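PDB 7B04: nitrite oxidoreductase subunit B from Kuenenia stuttgartiensis, which probably passes electrons along a chain of iron-sulfur clusters, as the electron-transfer subunit of the anammox enzyme that interconverts nitrite and nitrate. Local coordinates for residues W49-N62 with K222-I236. Sequence-based numbering, arbitrary orientation.
With SF4 (iron/sulfur cluster), chain Y; SF4 (iron/sulfur cluster), chain Z.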
loop_
_atom_site.group_PDB
_atom_site.type_symbol
_atom_site.label_atom_id
_atom_site.label_comp_id
_atom_site.label_asym_id
_atom_site.label_seq_id
_atom_site.Cartn_x
_atom_site.Cartn_y
_atom_site.Cartn_z
ATOM N N TRP A 49 -14.912 3.252 -11.671
ATOM C CA TRP A 49 -15.713 2.508 -12.632
ATOM C C TRP A 49 -16.200 1.155 -12.138
ATOM O O TRP A 49 -17.296 0.739 -12.519
ATOM C CB TRP A 49 -14.917 2.282 -13.927
ATOM C CG TRP A 49 -14.359 3.526 -14.540
ATOM C CD1 TRP A 49 -13.043 3.867 -14.644
ATOM C CD2 TRP A 49 -15.100 4.588 -15.151
ATOM N NE1 TRP A 49 -12.918 5.080 -15.277
ATOM C CE2 TRP A 49 -14.167 5.545 -15.597
ATOM C CE3 TRP A 49 -16.461 4.826 -15.358
ATOM C CZ2 TRP A 49 -14.551 6.719 -16.239
ATOM C CZ3 TRP A 49 -16.841 5.994 -15.995
ATOM C CH2 TRP A 49 -15.889 6.925 -16.428
ATOM N N THR A 50 -15.428 0.454 -11.311
ATOM C CA THR A 50 -15.746 -0.911 -10.910
ATOM C C THR A 50 -15.948 -1.021 -9.403
ATOM O O THR A 50 -15.548 -2.005 -8.776
ATOM C CB THR A 50 -14.655 -1.877 -11.368
ATOM O OG1 THR A 50 -13.603 -1.905 -10.396
ATOM C CG2 THR A 50 -14.079 -1.444 -12.708
ATOM N N PHE A 51 -16.599 -0.026 -8.805
ATOM C CA PHE A 51 -16.700 0.075 -7.356
ATOM C C PHE A 51 -18.026 -0.436 -6.807
ATOM O O PHE A 51 -18.215 -0.432 -5.586
ATOM C CB PHE A 51 -16.478 1.526 -6.908
ATOM C CG PHE A 51 -17.581 2.467 -7.303
ATOM C CD1 PHE A 51 -17.594 3.058 -8.556
ATOM C CD2 PHE A 51 -18.598 2.776 -6.412
ATOM C CE1 PHE A 51 -18.605 3.927 -8.919
ATOM C CE2 PHE A 51 -19.612 3.643 -6.769
ATOM C CZ PHE A 51 -19.615 4.221 -8.024
ATOM N N ASN A 52 -18.941 -0.875 -7.664
ATOM C CA ASN A 52 -20.315 -1.144 -7.274
ATOM C C ASN A 52 -20.609 -2.645 -7.331
ATOM O O ASN A 52 -19.713 -3.473 -7.536
ATOM C CB ASN A 52 -21.272 -0.342 -8.157
ATOM C CG ASN A 52 -22.506 0.120 -7.408
ATOM O OD1 ASN A 52 -22.795 -0.355 -6.309
ATOM N ND2 ASN A 52 -23.237 1.056 -7.998
ATOM N N LYS A 53 -21.882 -2.989 -7.138
ATOM C CA LYS A 53 -22.296 -4.383 -7.042
ATOM C C LYS A 53 -22.038 -5.134 -8.344
ATOM O O LYS A 53 -22.186 -4.588 -9.440
ATOM C CB LYS A 53 -23.781 -4.466 -6.683
ATOM C CG LYS A 53 -24.132 -3.883 -5.324
ATOM C CD LYS A 53 -25.575 -4.184 -4.956
ATOM C CE LYS A 53 -26.542 -3.411 -5.839
ATOM N NZ LYS A 53 -27.960 -3.631 -5.441
ATOM N N GLY A 54 -21.652 -6.403 -8.210
ATOM C CA GLY A 54 -21.350 -7.254 -9.342
ATOM C C GLY A 54 -19.948 -7.143 -9.897
ATOM O O GLY A 54 -19.550 -8.002 -10.694
ATOM N N GLN A 55 -19.182 -6.124 -9.508
ATOM C CA GLN A 55 -17.829 -5.910 -10.009
ATOM C C GLN A 55 -16.793 -6.040 -8.899
ATOM O O GLN A 55 -15.710 -5.458 -8.983
ATOM C CB GLN A 55 -17.717 -4.546 -10.684
ATOM C CG GLN A 55 -19.026 -4.064 -11.244
ATOM C CD GLN A 55 -19.028 -2.590 -11.573
ATOM O OE1 GLN A 55 -19.185 -1.746 -10.693
ATOM N NE2 GLN A 55 -18.865 -2.271 -12.851
ATOM N N GLU A 56 -17.110 -6.817 -7.864
ATOM C CA GLU A 56 -16.235 -6.903 -6.700
ATOM C C GLU A 56 -14.903 -7.552 -7.052
ATOM O O GLU A 56 -13.876 -7.222 -6.449
ATOM C CB GLU A 56 -16.936 -7.668 -5.578
ATOM C CG GLU A 56 -18.223 -7.009 -5.092
ATOM C CD GLU A 56 -19.443 -7.433 -5.893
ATOM O OE1 GLU A 56 -19.286 -8.231 -6.842
ATOM O OE2 GLU A 56 -20.558 -6.967 -5.575
ATOM N N PHE A 57 -14.901 -8.472 -8.014
ATOM C CA PHE A 57 -13.687 -9.140 -8.453
ATOM C C PHE A 57 -13.002 -8.420 -9.607
ATOM O O PHE A 57 -11.909 -8.830 -10.011
ATOM C CB PHE A 57 -14.002 -10.574 -8.889
ATOM C CG PHE A 57 -14.665 -10.661 -10.238
ATOM C CD1 PHE A 57 -16.026 -10.435 -10.372
ATOM C CD2 PHE A 57 -13.928 -10.961 -11.375
ATOM C CE1 PHE A 57 -16.639 -10.508 -11.609
ATOM C CE2 PHE A 57 -14.535 -11.034 -12.615
ATOM C CZ PHE A 57 -15.893 -10.808 -12.731
ATOM N N MET A 58 -13.611 -7.365 -10.140
ATOM C CA MET A 58 -13.137 -6.733 -11.365
ATOM C C MET A 58 -12.071 -5.694 -11.035
ATOM O O MET A 58 -12.322 -4.762 -10.262
ATOM C CB MET A 58 -14.302 -6.097 -12.123
ATOM C CG MET A 58 -15.125 -7.100 -12.918
ATOM S SD MET A 58 -16.738 -6.492 -13.444
ATOM C CE MET A 58 -16.271 -5.055 -14.400
ATOM N N TRP A 59 -10.886 -5.861 -11.622
ATOM C CA TRP A 59 -9.775 -4.919 -11.495
ATOM C C TRP A 59 -9.254 -4.659 -12.906
ATOM O O TRP A 59 -8.344 -5.354 -13.370
ATOM C CB TRP A 59 -8.685 -5.468 -10.572
ATOM C CG TRP A 59 -9.177 -5.814 -9.199
ATOM C CD1 TRP A 59 -9.644 -7.024 -8.776
ATOM C CD2 TRP A 59 -9.252 -4.938 -8.068
ATOM N NE1 TRP A 59 -10.007 -6.955 -7.453
ATOM C CE2 TRP A 59 -9.775 -5.685 -6.994
ATOM C CE3 TRP A 59 -8.928 -3.593 -7.858
ATOM C CZ2 TRP A 59 -9.983 -5.134 -5.731
ATOM C CZ3 TRP A 59 -9.132 -3.049 -6.603
ATOM C CH2 TRP A 59 -9.658 -3.818 -5.557
ATOM N N TRP A 60 -9.851 -3.694 -13.598
ATOM C CA TRP A 60 -9.453 -3.413 -14.989
ATOM C C TRP A 60 -7.984 -3.031 -14.988
ATOM O O TRP A 60 -7.274 -3.502 -15.822
ATOM C CB TRP A 60 -10.351 -2.340 -15.596
ATOM C CG TRP A 60 -11.802 -2.701 -15.652
ATOM C CD1 TRP A 60 -12.344 -3.929 -15.506
ATOM C CD2 TRP A 60 -12.904 -1.819 -15.890
ATOM N NE1 TRP A 60 -13.690 -3.877 -15.635
ATOM C CE2 TRP A 60 -14.063 -2.593 -15.858
ATOM C CE3 TRP A 60 -13.026 -0.453 -16.118
ATOM C CZ2 TRP A 60 -15.321 -2.049 -16.050
ATOM C CZ3 TRP A 60 -14.263 0.088 -16.311
ATOM C CH2 TRP A 60 -15.392 -0.702 -16.272
ATOM N N ASN A 61 -7.551 -2.230 -14.033
ATOM C CA ASN A 61 -6.109 -1.941 -13.945
ATOM C C ASN A 61 -5.573 -2.783 -12.800
ATOM O O ASN A 61 -6.178 -2.779 -11.753
ATOM C CB ASN A 61 -5.794 -0.466 -13.733
ATOM C CG ASN A 61 -4.314 -0.197 -13.590
ATOM O OD1 ASN A 61 -3.658 0.205 -14.530
ATOM N ND2 ASN A 61 -3.766 -0.411 -12.416
ATOM N N ASN A 62 -4.560 -3.584 -13.092
ATOM C CA ASN A 62 -3.869 -4.410 -12.088
ATOM C C ASN A 62 -2.385 -4.343 -12.385
ATOM O O ASN A 62 -2.052 -4.257 -13.524
ATOM C CB ASN A 62 -4.343 -5.859 -12.069
ATOM C CG ASN A 62 -3.706 -6.739 -13.112
ATOM O OD1 ASN A 62 -3.965 -6.583 -14.281
ATOM N ND2 ASN A 62 -2.907 -7.697 -12.700
ATOM N N LYS A 222 -8.968 -8.948 -20.038
ATOM C CA LYS A 222 -9.534 -7.687 -19.576
ATOM C C LYS A 222 -11.065 -7.667 -19.556
ATOM O O LYS A 222 -11.644 -7.125 -18.606
ATOM C CB LYS A 222 -8.993 -6.533 -20.422
ATOM C CG LYS A 222 -7.512 -6.255 -20.186
ATOM C CD LYS A 222 -7.264 -5.676 -18.795
ATOM C CE LYS A 222 -6.621 -6.695 -17.860
ATOM N NZ LYS A 222 -6.329 -6.119 -16.517
ATOM N N PRO A 223 -11.767 -8.211 -20.559
ATOM C CA PRO A 223 -13.235 -8.241 -20.473
ATOM C C PRO A 223 -13.687 -9.151 -19.343
ATOM O O PRO A 223 -13.249 -10.299 -19.238
ATOM C CB PRO A 223 -13.670 -8.782 -21.842
ATOM C CG PRO A 223 -12.499 -8.602 -22.722
ATOM C CD PRO A 223 -11.308 -8.765 -21.843
ATOM N N MET A 224 -14.577 -8.635 -18.503
ATOM C CA MET A 224 -15.016 -9.337 -17.311
ATOM C C MET A 224 -16.533 -9.308 -17.230
ATOM O O MET A 224 -17.159 -8.281 -17.503
ATOM C CB MET A 224 -14.402 -8.720 -16.053
ATOM C CG MET A 224 -12.884 -8.677 -16.079
ATOM S SD MET A 224 -12.162 -7.662 -14.780
ATOM C CE MET A 224 -10.503 -7.436 -15.414
ATOM N N TYR A 225 -17.117 -10.440 -16.846
ATOM C CA TYR A 225 -18.563 -10.602 -16.791
ATOM C C TYR A 225 -19.088 -10.095 -15.457
ATOM O O TYR A 225 -18.631 -10.530 -14.391
ATOM C CB TYR A 225 -18.934 -12.067 -16.996
ATOM C CG TYR A 225 -20.412 -12.378 -16.938
ATOM C CD1 TYR A 225 -21.286 -11.889 -17.902
ATOM C CD2 TYR A 225 -20.930 -13.187 -15.936
ATOM C CE1 TYR A 225 -22.636 -12.192 -17.861
ATOM C CE2 TYR A 225 -22.277 -13.490 -15.886
ATOM C CZ TYR A 225 -23.126 -12.990 -16.849
ATOM O OH TYR A 225 -24.468 -13.293 -16.798
ATOM N N ARG A 226 -20.044 -9.177 -15.523
ATOM C CA ARG A 226 -20.653 -8.593 -14.336
ATOM C C ARG A 226 -21.872 -9.405 -13.934
ATOM O O ARG A 226 -22.883 -9.412 -14.647
ATOM C CB ARG A 226 -21.039 -7.137 -14.573
ATOM C CG ARG A 226 -21.333 -6.389 -13.290
ATOM C CD ARG A 226 -21.509 -4.902 -13.509
ATOM N NE ARG A 226 -22.050 -4.277 -12.310
ATOM C CZ ARG A 226 -22.561 -3.052 -12.266
ATOM N NH1 ARG A 226 -22.623 -2.301 -13.361
ATOM N NH2 ARG A 226 -23.021 -2.576 -11.118
ATOM N N GLY A 227 -21.732 -10.164 -12.849
ATOM C CA GLY A 227 -22.844 -10.967 -12.357
ATOM C C GLY A 227 -24.157 -10.217 -12.224
ATOM O O GLY A 227 -25.216 -10.745 -12.566
ATOM N N LEU A 228 -24.106 -8.972 -11.746
ATOM C CA LEU A 228 -25.338 -8.216 -11.507
ATOM C C LEU A 228 -26.078 -7.872 -12.800
ATOM O O LEU A 228 -27.299 -8.042 -12.892
ATOM C CB LEU A 228 -25.025 -6.934 -10.725
ATOM C CG LEU A 228 -26.238 -6.274 -10.055
ATOM C CD1 LEU A 228 -26.516 -6.915 -8.701
ATOM C CD2 LEU A 228 -26.017 -4.773 -9.925
ATOM N N THR A 229 -25.362 -7.373 -13.803
ATOM C CA THR A 229 -25.986 -6.892 -15.031
ATOM C C THR A 229 -26.131 -7.974 -16.092
ATOM O O THR A 229 -26.735 -7.715 -17.139
ATOM C CB THR A 229 -25.184 -5.716 -15.602
ATOM O OG1 THR A 229 -23.811 -6.100 -15.760
ATOM C CG2 THR A 229 -25.267 -4.519 -14.667
ATOM N N ARG A 230 -25.608 -9.172 -15.838
ATOM C CA ARG A 230 -25.639 -10.295 -16.770
ATOM C C ARG A 230 -25.010 -9.954 -18.116
ATOM O O ARG A 230 -25.361 -10.554 -19.137
ATOM C CB ARG A 230 -27.070 -10.808 -16.975
ATOM C CG ARG A 230 -27.549 -11.794 -15.921
ATOM C CD ARG A 230 -27.893 -11.097 -14.615
ATOM N NE ARG A 230 -28.624 -11.969 -13.701
ATOM C CZ ARG A 230 -28.922 -11.652 -12.445
ATOM N NH1 ARG A 230 -28.547 -10.482 -11.947
ATOM N NH2 ARG A 230 -29.590 -12.507 -11.685
ATOM N N VAL A 231 -24.071 -9.003 -18.136
ATOM C CA VAL A 231 -23.333 -8.628 -19.335
ATOM C C VAL A 231 -21.890 -8.355 -18.925
ATOM O O VAL A 231 -21.577 -8.171 -17.748
ATOM C CB VAL A 231 -23.921 -7.401 -20.076
ATOM C CG1 VAL A 231 -25.414 -7.569 -20.339
ATOM C CG2 VAL A 231 -23.638 -6.121 -19.311
ATOM N N SER A 232 -21.008 -8.325 -19.920
ATOM C CA SER A 232 -19.590 -8.107 -19.678
ATOM C C SER A 232 -19.217 -6.638 -19.827
ATOM O O SER A 232 -19.859 -5.881 -20.560
ATOM C CB SER A 232 -18.743 -8.948 -20.633
ATOM O OG SER A 232 -18.978 -10.332 -20.446
ATOM N N GLU A 233 -18.165 -6.244 -19.114
ATOM C CA GLU A 233 -17.643 -4.887 -19.127
ATOM C C GLU A 233 -16.133 -4.944 -19.306
ATOM O O GLU A 233 -15.506 -5.994 -19.138
ATOM C CB GLU A 233 -17.995 -4.132 -17.838
ATOM C CG GLU A 233 -19.480 -3.905 -17.619
ATOM C CD GLU A 233 -19.782 -3.335 -16.246
ATOM O OE1 GLU A 233 -18.860 -3.297 -15.403
ATOM O OE2 GLU A 233 -20.937 -2.924 -16.009
ATOM N N LYS A 234 -15.545 -3.802 -19.653
ATOM C CA LYS A 234 -14.109 -3.732 -19.884
ATOM C C LYS A 234 -13.636 -2.306 -19.643
ATOM O O LYS A 234 -14.437 -1.385 -19.467
ATOM C CB LYS A 234 -13.754 -4.185 -21.303
ATOM C CG LYS A 234 -14.187 -3.201 -22.376
ATOM C CD LYS A 234 -13.800 -3.681 -23.763
ATOM C CE LYS A 234 -12.308 -3.551 -23.994
ATOM N NZ LYS A 234 -11.874 -2.128 -24.021
ATOM N N CYS A 235 -12.315 -2.141 -19.635
ATOM C CA CYS A 235 -11.720 -0.816 -19.540
ATOM C C CYS A 235 -12.191 0.061 -20.693
ATOM O O CYS A 235 -12.094 -0.320 -21.864
ATOM C CB CYS A 235 -10.196 -0.921 -19.533
ATOM S SG CYS A 235 -9.332 0.573 -20.069
ATOM N N ILE A 236 -12.709 1.241 -20.353
ATOM C CA ILE A 236 -13.243 2.180 -21.330
ATOM C C ILE A 236 -12.236 3.268 -21.684
ATOM O O ILE A 236 -12.584 4.221 -22.389
ATOM C CB ILE A 236 -14.548 2.803 -20.820
ATOM C CG1 ILE A 236 -14.256 3.661 -19.589
ATOM C CG2 ILE A 236 -15.560 1.722 -20.483
ATOM C CD1 ILE A 236 -15.385 4.562 -19.186
HETATM FE FE1 SF4 Y . -9.787 2.303 -15.503
HETATM FE FE2 SF4 Y . -9.148 1.658 -18.083
HETATM FE FE3 SF4 Y . -7.316 2.931 -16.498
HETATM FE FE4 SF4 Y . -9.530 4.275 -17.384
HETATM S S1 SF4 Y . -7.837 3.432 -18.658
HETATM S S2 SF4 Y . -8.682 4.284 -15.267
HETATM S S3 SF4 Y . -11.086 2.609 -17.353
HETATM S S4 SF4 Y . -8.178 0.841 -16.187
HETATM FE FE1 SF4 Z . -8.292 -7.643 -24.721
HETATM FE FE2 SF4 Z . -7.214 -6.113 -26.718
HETATM FE FE3 SF4 Z . -8.477 -4.912 -24.606
HETATM FE FE4 SF4 Z . -9.933 -6.310 -26.459
HETATM S S1 SF4 Z . -8.725 -4.407 -26.814
HETATM S S2 SF4 Z . -10.141 -6.417 -24.193
HETATM S S3 SF4 Z . -8.480 -7.995 -26.966
HETATM S S4 SF4 Z . -6.569 -6.160 -24.532
HETATM O O HOH W 1 -20.682 -11.132 -9.941
#
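Arg226 reaches across to the loop 49-62 and takes the carbonyl of Lys53 side-on, NE and NH2 both donating to that one oxygen, with NH2 to Lys53 O at 2.7 Å and the acceptor close to the guanidinium plane. Its CG stands anti to the backbone N (chi1 -165°) and the chain runs extended to NE, which carries the charged group that far. The amide of Gln55 lies over one face of the guanidinium, the two planes 20° apart, while Thr229 CG2 covers the opposite face. Glu233 ties the two together: Gln55 NE2 donates to Glu233 OE1 at 2.8 Å, and Arg226 NH1 forms a salt bridge with Glu233 OE2, each oxygen using its syn lone pair. A leucine in place of Arg226 would probably leave the Lys53 carbonyl without its paired donors and Glu233 without its salt-bridge partner.

Further along, Trp60 lies flat on the backbone of Lys234 and Cys235, with Thr50 CG2 over the centre of its other face. Met224 SD meets its edge in the ring plane, a Met-aromatic contact, and also packs against Met58 CG at 3.5 Å. Next to Trp60, Cys235 SG binds an iron of a [4Fe-4S] cluster at 2.3 Å. Trp49 borders the same cluster, and Ile236 CD1 sits over the six-membered ring of Trp49 in a CH-pi contact, 3.6 Å from the centroid. At the far end Lys222 NZ donates to Trp60 O at 2.9 Å, from above the carbonyl plane.

Subunit C reaches the Arg226 end, where its Leu215 carbonyl accepts from Arg226 NH1. The loop 49-62 links helix 40-46 to strand 62-66 and lies against the antiparallel hairpin of strands 224-226 and 231-233; Ser232 of that hairpin and Pro223 just before it touch helix 213-217.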